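Long-range contacts in vacuolar aminopeptidase 1 (PDB 5JGF), which removes N-terminal amino acids from peptides in the yeast vacuole as a zinc-dependent M18 aminopeptidase and is the major cargo of the Cvt pathway: residues Tyr111-Val116 with Gln183-Ile188; Trp127-Leu132 with Val160-Ser165. All coordinates share one frame; numbering follows the deposited sequence.

Interaction 1: residues Tyr111-Val116 with Gln183-Ile188; sequences YGRIAV and QTIPVI
Gly112 and Arg113 pair with Val187 and Ile188 in the six-stranded antiparallel sheet, where the short strand 187-189, the outermost strand of the sheet within this chain, is laid against the start of strand 112-119. The bridge is an antiparallel non-hydrogen-bonded pair of Arg113 with Val187, and the backbone bonds lie at its two ends. On one end Ile188 N donates to Gly112 O (2.8 Å); on the other, Ile114 N makes a weak, long bond to Pro186 O. That oxygen, Pro186 O, also receives a CA-H...O contact from Arg113 CA at 3.3 Å. The backbone of Ile188 is bonded on to the second subunit. Side chains pack on both sides of the bridge. Val187 CG1 sits at the edge of the Tyr111 ring, near its plane, 3.8 Å from Tyr111 CD1. On the same face of the sheet as Val187, the Arg113 chain runs past Ile185, whose CG2 approaches CB and CD; a bend at chi3 (-65°) turns the guanidinium so that Arg113 NH1 comes obliquely to within 3.7 Å of Ile185 CD1. NH1 is hydrogen-bonded to Asn352 of the second subunit, which also binds Ile185 O, so this side of the pairing belongs to a subunit interface of the dodecamer. Elsewhere Ile114 crosses Pro186 at about a right angle, and the CG2 branch of Ile114 meets Ile188 CD1 at 4.0 Å. Leu240 of strand 233-242 packs on Ile114, Val116 and Pro186, joining this apolar cluster to the body of the sheet. With Val116 CG1 anti to the carbonyl carbon (chi1 -58°), CG2 falls between the backbone N and the carbonyl carbon, and from there Val116 CG2 reaches the CD corner of the Pro186 ring at 3.5 Å.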
loop_
_atom_site.group_PDB
_atom_site.type_symbol
_atom_site.label_atom_id
_atom_site.label_comp_id
_atom_site.label_asym_id
_atom_site.label_seq_id
_atom_site.Cartn_x
_atom_site.Cartn_y
_atom_site.Cartn_z
ATOM N N TYR D 111 13.082 -21.689 -35.253
ATOM C CA TYR D 111 12.766 -20.359 -35.761
ATOM C C TYR D 111 13.997 -19.496 -35.968
ATOM O O TYR D 111 14.890 -19.457 -35.121
ATOM C CB TYR D 111 11.834 -19.628 -34.798
ATOM C CG TYR D 111 10.387 -20.041 -34.886
ATOM C CD1 TYR D 111 9.508 -19.395 -35.758
ATOM C CD2 TYR D 111 9.887 -21.059 -34.076
ATOM C CE1 TYR D 111 8.161 -19.750 -35.811
ATOM C CE2 TYR D 111 8.549 -21.419 -34.125
ATOM C CZ TYR D 111 7.693 -20.761 -34.989
ATOM O OH TYR D 111 6.362 -21.108 -35.003
ATOM N N GLY D 112 14.030 -18.802 -37.100
ATOM C CA GLY D 112 15.128 -17.907 -37.390
ATOM C C GLY D 112 14.679 -16.523 -36.962
ATOM O O GLY D 112 13.554 -16.112 -37.265
ATOM N N ARG D 113 15.539 -15.817 -36.234
ATOM C CA ARG D 113 15.243 -14.468 -35.759
ATOM C C ARG D 113 16.477 -13.599 -35.977
ATOM O O ARG D 113 17.574 -14.117 -36.167
ATOM C CB ARG D 113 14.913 -14.486 -34.261
ATOM C CG ARG D 113 13.639 -15.247 -33.899
ATOM C CD ARG D 113 13.379 -15.198 -32.401
ATOM N NE ARG D 113 14.411 -15.898 -31.639
ATOM C CZ ARG D 113 14.472 -15.922 -30.311
ATOM N NH1 ARG D 113 13.557 -15.280 -29.592
ATOM N NH2 ARG D 113 15.446 -16.585 -29.700
ATOM N N ILE D 114 16.294 -12.282 -35.969
ATOM C CA ILE D 114 17.423 -11.372 -36.122
ATOM C C ILE D 114 17.420 -10.383 -34.965
ATOM O O ILE D 114 16.366 -9.904 -34.548
ATOM C CB ILE D 114 17.381 -10.580 -37.456
ATOM C CG1 ILE D 114 16.021 -9.905 -37.633
ATOM C CG2 ILE D 114 17.696 -11.513 -38.621
ATOM C CD1 ILE D 114 15.963 -8.967 -38.832
ATOM N N ALA D 115 18.606 -10.095 -34.444
ATOM C CA ALA D 115 18.744 -9.158 -33.337
ATOM C C ALA D 115 18.652 -7.738 -33.889
ATOM O O ALA D 115 19.364 -7.382 -34.830
ATOM C CB ALA D 115 20.079 -9.373 -32.641
ATOM N N VAL D 116 17.771 -6.935 -33.304
ATOM C CA VAL D 116 17.566 -5.563 -33.753
ATOM C C VAL D 116 17.442 -4.604 -32.576
ATOM O O VAL D 116 17.328 -5.028 -31.426
ATOM C CB VAL D 116 16.280 -5.444 -34.611
ATOM C CG1 VAL D 116 16.368 -6.369 -35.819
ATOM C CG2 VAL D 116 15.055 -5.797 -33.770
ATOM N N GLN D 183 11.258 -9.681 -25.918
ATOM C CA GLN D 183 9.957 -10.067 -26.442
ATOM C C GLN D 183 9.598 -9.571 -27.836
ATOM O O GLN D 183 8.908 -10.266 -28.580
ATOM C CB GLN D 183 8.870 -9.657 -25.443
ATOM C CG GLN D 183 9.077 -10.268 -24.054
ATOM C CD GLN D 183 7.958 -9.930 -23.085
ATOM O OE1 GLN D 183 7.667 -8.761 -22.835
ATOM N NE2 GLN D 183 7.329 -10.958 -22.527
ATOM N N THR D 184 10.062 -8.384 -28.201
ATOM C CA THR D 184 9.742 -7.847 -29.520
ATOM C C THR D 184 10.880 -8.126 -30.497
ATOM O O THR D 184 11.557 -7.206 -30.960
ATOM C CB THR D 184 9.484 -6.333 -29.437
ATOM O OG1 THR D 184 10.655 -5.679 -28.948
ATOM C CG2 THR D 184 8.328 -6.044 -28.493
ATOM N N ILE D 185 11.081 -9.403 -30.805
ATOM C CA ILE D 185 12.146 -9.822 -31.709
ATOM C C ILE D 185 11.569 -10.283 -33.044
ATOM O O ILE D 185 10.674 -11.126 -33.094
ATOM C CB ILE D 185 12.979 -10.970 -31.082
ATOM C CG1 ILE D 185 13.487 -10.543 -29.700
ATOM C CG2 ILE D 185 14.161 -11.318 -31.984
ATOM C CD1 ILE D 185 14.198 -11.648 -28.924
ATOM N N PRO D 186 12.074 -9.723 -34.154
ATOM C CA PRO D 186 11.560 -10.119 -35.468
ATOM C C PRO D 186 11.870 -11.569 -35.820
ATOM O O PRO D 186 13.003 -12.032 -35.654
ATOM C CB PRO D 186 12.257 -9.152 -36.430
ATOM C CG PRO D 186 12.614 -7.968 -35.558
ATOM C CD PRO D 186 13.051 -8.629 -34.277
ATOM N N VAL D 187 10.853 -12.277 -36.302
ATOM C CA VAL D 187 11.005 -13.660 -36.733
ATOM C C VAL D 187 11.210 -13.549 -38.239
ATOM O O VAL D 187 10.400 -12.932 -38.938
ATOM C CB VAL D 187 9.740 -14.487 -36.428
ATOM C CG1 VAL D 187 9.812 -15.841 -37.121
ATOM C CG2 VAL D 187 9.607 -14.676 -34.923
ATOM N N ILE D 188 12.292 -14.137 -38.736
ATOM C CA ILE D 188 12.611 -14.041 -40.150
ATOM C C ILE D 188 12.376 -15.320 -40.954
ATOM O O ILE D 188 12.255 -15.272 -42.177
ATOM C CB ILE D 188 14.077 -13.544 -40.313
ATOM C CG1 ILE D 188 14.349 -13.149 -41.763
ATOM C CG2 ILE D 188 15.051 -14.612 -39.837
ATOM C CD1 ILE D 188 15.586 -12.277 -41.922
#

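Interaction 2: residues Trp127-Leu132 with Val160-Ser165; sequences WLDRDL and VCRIPS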
loop_
_atom_site.group_PDB
_atom_site.type_symbol
_atom_site.label_atom_id
_atom_site.label_comp_id
_atom_site.label_asym_id
_atom_site.label_seq_id
_atom_site.Cartn_x
_atom_site.Cartn_y
_atom_site.Cartn_z
ATOM N N TRP D 127 3.997 -1.969 -33.472
ATOM C CA TRP D 127 4.912 -2.658 -34.376
ATOM C C TRP D 127 4.685 -4.163 -34.423
ATOM O O TRP D 127 5.317 -4.877 -35.207
ATOM C CB TRP D 127 6.367 -2.361 -33.997
ATOM C CG TRP D 127 6.860 -1.065 -34.576
ATOM C CD1 TRP D 127 6.523 0.200 -34.180
ATOM C CD2 TRP D 127 7.738 -0.912 -35.701
ATOM N NE1 TRP D 127 7.134 1.130 -34.992
ATOM C CE2 TRP D 127 7.884 0.474 -35.932
ATOM C CE3 TRP D 127 8.412 -1.815 -36.537
ATOM C CZ2 TRP D 127 8.681 0.982 -36.968
ATOM C CZ3 TRP D 127 9.204 -1.308 -37.567
ATOM C CH2 TRP D 127 9.330 0.077 -37.772
ATOM N N LEU D 128 3.776 -4.649 -33.585
ATOM C CA LEU D 128 3.476 -6.074 -33.565
ATOM C C LEU D 128 2.567 -6.442 -34.729
ATOM O O LEU D 128 1.700 -5.666 -35.126
ATOM C CB LEU D 128 2.758 -6.462 -32.272
ATOM C CG LEU D 128 3.497 -6.285 -30.947
ATOM C CD1 LEU D 128 2.555 -6.650 -29.807
ATOM C CD2 LEU D 128 4.736 -7.157 -30.922
ATOM N N ASP D 129 2.776 -7.636 -35.271
ATOM C CA ASP D 129 1.940 -8.138 -36.348
ATOM C C ASP D 129 1.833 -7.210 -37.549
ATOM O O ASP D 129 0.753 -7.020 -38.112
ATOM C CB ASP D 129 0.553 -8.460 -35.785
ATOM C CG ASP D 129 0.621 -9.430 -34.615
ATOM O OD1 ASP D 129 1.673 -10.081 -34.460
ATOM O OD2 ASP D 129 -0.364 -9.548 -33.855
ATOM N N ARG D 130 2.969 -6.641 -37.931
ATOM C CA ARG D 130 3.066 -5.756 -39.085
ATOM C C ARG D 130 4.052 -6.438 -40.040
ATOM O O ARG D 130 5.050 -7.012 -39.594
ATOM C CB ARG D 130 3.615 -4.390 -38.659
ATOM C CG ARG D 130 2.737 -3.640 -37.652
ATOM C CD ARG D 130 1.543 -2.963 -38.318
ATOM N NE ARG D 130 0.740 -2.222 -37.346
ATOM C CZ ARG D 130 -0.225 -1.365 -37.664
ATOM N NH1 ARG D 130 -0.522 -1.128 -38.938
ATOM N NH2 ARG D 130 -0.890 -0.734 -36.707
ATOM N N ASP D 131 3.769 -6.391 -41.340
ATOM C CA ASP D 131 4.641 -7.004 -42.346
ATOM C C ASP D 131 5.879 -6.126 -42.502
ATOM O O ASP D 131 5.782 -5.001 -42.995
ATOM C CB ASP D 131 3.919 -7.090 -43.694
ATOM C CG ASP D 131 2.755 -8.070 -43.690
ATOM O OD1 ASP D 131 2.328 -8.517 -42.603
ATOM O OD2 ASP D 131 2.259 -8.384 -44.792
ATOM N N LEU D 132 7.038 -6.643 -42.106
ATOM C CA LEU D 132 8.268 -5.862 -42.173
ATOM C C LEU D 132 9.254 -6.247 -43.268
ATOM O O LEU D 132 9.659 -7.403 -43.380
ATOM C CB LEU D 132 8.995 -5.927 -40.827
ATOM C CG LEU D 132 8.177 -5.530 -39.592
ATOM C CD1 LEU D 132 9.056 -5.643 -38.347
ATOM C CD2 LEU D 132 7.645 -4.103 -39.748
ATOM N N VAL D 160 10.216 -9.707 -45.022
ATOM C CA VAL D 160 11.097 -10.755 -44.512
ATOM C C VAL D 160 10.953 -11.030 -43.017
ATOM O O VAL D 160 11.313 -12.109 -42.551
ATOM C CB VAL D 160 12.589 -10.420 -44.793
ATOM C CG1 VAL D 160 12.801 -10.162 -46.289
ATOM C CG2 VAL D 160 13.024 -9.201 -43.975
ATOM N N CYS D 161 10.427 -10.053 -42.278
ATOM C CA CYS D 161 10.269 -10.162 -40.828
ATOM C C CYS D 161 8.872 -9.807 -40.348
ATOM O O CYS D 161 8.086 -9.191 -41.064
ATOM C CB CYS D 161 11.265 -9.228 -40.110
ATOM S SG CYS D 161 12.977 -9.720 -40.265
ATOM N N ARG D 162 8.588 -10.197 -39.112
ATOM C CA ARG D 162 7.319 -9.917 -38.458
ATOM C C ARG D 162 7.534 -10.206 -36.977
ATOM O O ARG D 162 8.091 -11.245 -36.626
ATOM C CB ARG D 162 6.208 -10.812 -39.022
ATOM C CG ARG D 162 4.847 -10.656 -38.336
ATOM C CD ARG D 162 3.783 -11.513 -39.031
ATOM N NE ARG D 162 2.472 -11.466 -38.380
ATOM C CZ ARG D 162 2.200 -12.026 -37.204
ATOM N NH1 ARG D 162 3.146 -12.679 -36.541
ATOM N NH2 ARG D 162 0.980 -11.940 -36.692
ATOM N N ILE D 163 7.123 -9.273 -36.122
ATOM C CA ILE D 163 7.252 -9.432 -34.672
ATOM C C ILE D 163 5.884 -9.949 -34.229
ATOM O O ILE D 163 4.910 -9.199 -34.180
ATOM C CB ILE D 163 7.549 -8.084 -33.993
ATOM C CG1 ILE D 163 8.751 -7.417 -34.678
ATOM C CG2 ILE D 163 7.836 -8.304 -32.506
ATOM C CD1 ILE D 163 9.020 -5.994 -34.229
ATOM N N PRO D 164 5.806 -11.240 -33.880
ATOM C CA PRO D 164 4.570 -11.905 -33.455
ATOM C C PRO D 164 4.018 -11.644 -32.065
ATOM O O PRO D 164 4.688 -11.892 -31.065
ATOM C CB PRO D 164 4.910 -13.374 -33.651
ATOM C CG PRO D 164 6.332 -13.424 -33.192
ATOM C CD PRO D 164 6.943 -12.181 -33.844
ATOM N N SER D 165 2.780 -11.165 -32.005
ATOM C CA SER D 165 2.137 -10.930 -30.721
ATOM C C SER D 165 1.809 -12.307 -30.153
ATOM O O SER D 165 1.668 -13.277 -30.902
ATOM C CB SER D 165 0.839 -10.133 -30.899
ATOM O OG SER D 165 -0.111 -10.859 -31.670
HETATM O O HOH W 1 5.805 -6.892 -36.954
HETATM O O HOH W 2 1.730 -9.303 -39.937
#
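The carboxylate of Asp129 lies over one face of the Arg162 guanidinium, the two planes only 11° apart, with Asp129 CA above the same group toward its rim. Farther along, the two loops are joined by a classic beta bulge, in which Val160 and Cys161 both face Leu132; Leu132 N donates to Cys161 O (2.9 Å) and Cys161 N returns a bond to Leu132 O. The stacked pair is a salt bridge of charge alone: Asp129 OD1 is 3.0 Å from Arg162 NH2 but well out of the guanidinium plane, so no N-H points at it. NH2 is hydrogen-bonded to the carbonyl of Arg441 of the second subunit. Ser165 meets both oxygens of the carboxylate: its N approaches Asp129 OD1 on the syn side, 21° out of plane, while Ser165 OG donates to the syn lone pair of Asp129 OD2 at 2.6 Å. Ser439 of the second subunit also bonds OD2. An alanine here would take away the acceptors of Ser165 N and OG and is likely to leave the buried guanidinium without its facing charge. Asp129 N adds a backbone bond to Ile163 O. Among the apolar groups, Ile163 holds CG2 anti to its backbone N and beside the carbonyl carbon, which brings Ile163 CG2 to Leu128 CD2 at 3.7 Å, while its CG1 approaches Leu132 CD1. The side chain of Trp127 lies about 8 Å from that of zinc ligand His438. Two waters bridge the loops: one spans Arg162 NE and Asp131 OD1, whose neighbour OD2 is salt-bridged to Arg441 of the second subunit, and the other donates to Trp127 O (2.7 Å) and accepts from Arg130 N and Ile163 N.

Overall arrangement
From the N terminus, the chain passes first through 111-116, at the start of strand 112-119, then through the loop 127-132 that leads into strand 132-140. After strand 149-154 it returns along 160-165, where interaction 2 closes the inner loop, and 183-188 closes the outer one through interaction 1. The contacts are therefore nested, not crossed, with centres about 9 Å apart. They meet directly: Val187 N probably hydrogen-bonds Arg162 O, and Ile114 CD1 packs on Cys161 SG. Interaction 1 adds strand 187-189 to strand 112-119, interaction 2 joins the loop before strand 132-140 to the loop after strand 149-154, and both touch the second subunit.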